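Local coordinates for probable tagatose 6-phosphate kinase (Sinorhizobium meliloti, PDB 3TXV), which probably acts in carbohydrate metabolism, perhaps as a tagatose-6-phosphate kinase, and belongs to the GatZ/KbaZ-like family of tagatose-bisphosphate aldolase subunits, at residues S28-V33 / L292-L296. Numbering follows the deposited sequence.
Sequences SAHPLV and LTFAL
Leu296 lays its CD2 methyl over one face of the His30 imidazole, a CH-pi contact in which the carbon sits 3.4 Å from the ring centroid and only 13° off the ring normal. A leucine suits this place because its chain carries an apolar methyl far enough out to reach the ring and two aliphatic side chains at once: the same CD2 lies 4.0 Å from Val33 CG2 and also touches Leu32 CB. Next to it, the two methyls of the Val33 branch meet different residues of the facing helix. CG1 packs 3.8 Å from Leu292 CB, while CG2 meets the methyl of Thr293 as well as Leu296. That threonine methyl, CG2, also faces the hydroxyl of Ser28, a small residue that fits beside it. Thr293 thus divides its side chain, giving the methyl to this interface and its OG1 to a hydrogen bond with Asp355.

The ring of His30 is positioned from its own segment. CG anti to the backbone N (chi1 -161°) puts the imidazole beside the carbonyl carbon, within reach of Leu32 N, from which ND1 accepts a somewhat bent bond at 3.1 Å, the donor lying 14° out of the ring plane. This is an N-cap, satisfying an amide of the first turn while the ring's face remains available to Leu296. With the ring gone, as in an alanine at His30, the Leu32 amide would probably lose its cap and Leu296 CD2 would be left with a gap where it now rests on the imidazole face.

The protein folds as an eight-stranded parallel beta/alpha barrel, and this contact joins helix 31-43, after the first strand, to the start of helix 290-310, after the last; those two strands are neighbours in the closed barrel. Ile26 of strand 23-26 touches both Val33 and Leu292, and helix 407-424 packs against Leu32 and Leu292.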
loop_
_atom_site.group_PDB
_atom_site.type_symbol
_atom_site.label_atom_id
_atom_site.label_comp_id
_atom_site.label_asym_id
_atom_site.label_seq_id
_atom_site.Cartn_x
_atom_site.Cartn_y
_atom_site.Cartn_z
ATOM N N SER A 28 -1.121 3.451 0.168
ATOM C CA SER A 28 -2.495 3.815 0.043
ATOM C C SER A 28 -2.552 5.061 -0.832
ATOM O O SER A 28 -1.587 5.818 -0.942
ATOM C CB SER A 28 -3.143 4.011 1.415
ATOM O OG SER A 28 -4.377 3.300 1.476
ATOM N N ALA A 29 -3.683 5.222 -1.489
ATOM C CA ALA A 29 -3.920 6.331 -2.366
ATOM C C ALA A 29 -4.681 7.380 -1.605
ATOM O O ALA A 29 -4.825 8.500 -2.094
ATOM C CB ALA A 29 -4.746 5.874 -3.543
ATOM N N HIS A 30 -5.179 7.021 -0.420
ATOM C CA HIS A 30 -6.173 7.844 0.269
ATOM C C HIS A 30 -5.543 9.066 0.916
ATOM O O HIS A 30 -4.657 8.916 1.747
ATOM C CB HIS A 30 -6.969 7.029 1.309
ATOM C CG HIS A 30 -8.261 7.677 1.702
ATOM N ND1 HIS A 30 -8.315 8.808 2.486
ATOM C CD2 HIS A 30 -9.540 7.389 1.367
ATOM C CE1 HIS A 30 -9.576 9.180 2.634
ATOM N NE2 HIS A 30 -10.339 8.339 1.961
ATOM N N PRO A 31 -6.004 10.278 0.536
ATOM C CA PRO A 31 -5.551 11.575 1.092
ATOM C C PRO A 31 -5.407 11.588 2.618
ATOM O O PRO A 31 -4.389 12.074 3.128
ATOM C CB PRO A 31 -6.652 12.553 0.676
ATOM C CG PRO A 31 -7.640 11.768 -0.165
ATOM C CD PRO A 31 -6.969 10.475 -0.557
ATOM N N LEU A 32 -6.401 11.067 3.352
ATOM C CA LEU A 32 -6.298 11.050 4.799
ATOM C C LEU A 32 -5.278 10.063 5.317
ATOM O O LEU A 32 -4.652 10.328 6.335
ATOM C CB LEU A 32 -7.629 10.799 5.457
ATOM C CG LEU A 32 -8.590 11.970 5.372
ATOM C CD1 LEU A 32 -10.024 11.461 5.576
ATOM C CD2 LEU A 32 -8.238 13.057 6.394
ATOM N N VAL A 33 -5.099 8.926 4.649
ATOM C CA VAL A 33 -4.025 8.020 5.057
ATOM C C VAL A 33 -2.656 8.689 4.795
ATOM O O VAL A 33 -1.761 8.631 5.624
ATOM C CB VAL A 33 -4.099 6.607 4.386
ATOM C CG1 VAL A 33 -2.869 5.742 4.771
ATOM C CG2 VAL A 33 -5.368 5.897 4.757
ATOM N N LEU A 292 -4.681 0.102 6.360
ATOM C CA LEU A 292 -4.666 1.472 6.758
ATOM C C LEU A 292 -5.958 2.084 6.392
ATOM O O LEU A 292 -6.433 2.929 7.060
ATOM C CB LEU A 292 -3.571 2.201 6.024
ATOM C CG LEU A 292 -2.187 1.869 6.484
ATOM C CD1 LEU A 292 -1.223 2.348 5.544
ATOM C CD2 LEU A 292 -1.984 2.504 7.738
ATOM N N THR A 293 -6.515 1.657 5.288
ATOM C CA THR A 293 -7.839 2.112 4.848
ATOM C C THR A 293 -8.947 1.274 5.469
ATOM O O THR A 293 -10.104 1.708 5.567
ATOM C CB THR A 293 -7.980 1.997 3.353
ATOM O OG1 THR A 293 -7.411 0.738 2.920
ATOM C CG2 THR A 293 -7.302 3.175 2.658
ATOM N N PHE A 294 -8.602 0.051 5.858
ATOM C CA PHE A 294 -9.502 -0.735 6.657
ATOM C C PHE A 294 -9.862 0.064 7.941
ATOM O O PHE A 294 -11.034 0.311 8.194
ATOM C CB PHE A 294 -8.875 -2.101 6.956
ATOM C CG PHE A 294 -9.699 -2.965 7.852
ATOM C CD1 PHE A 294 -9.658 -2.790 9.232
ATOM C CD2 PHE A 294 -10.538 -3.936 7.313
ATOM C CE1 PHE A 294 -10.455 -3.588 10.088
ATOM C CE2 PHE A 294 -11.310 -4.734 8.128
ATOM C CZ PHE A 294 -11.271 -4.576 9.528
ATOM N N ALA A 295 -8.868 0.491 8.719
ATOM C CA ALA A 295 -9.115 1.304 9.916
ATOM C C ALA A 295 -9.871 2.635 9.618
ATOM O O ALA A 295 -10.817 3.030 10.358
ATOM C CB ALA A 295 -7.834 1.573 10.608
ATOM N N LEU A 296 -9.469 3.316 8.529
ATOM C CA LEU A 296 -10.125 4.537 8.118
ATOM C C LEU A 296 -11.609 4.269 7.972
ATOM O O LEU A 296 -12.416 4.945 8.617
ATOM C CB LEU A 296 -9.531 5.059 6.830
ATOM C CG LEU A 296 -10.191 6.283 6.162
ATOM C CD1 LEU A 296 -10.695 7.339 7.177
ATOM C CD2 LEU A 296 -9.218 6.912 5.180
#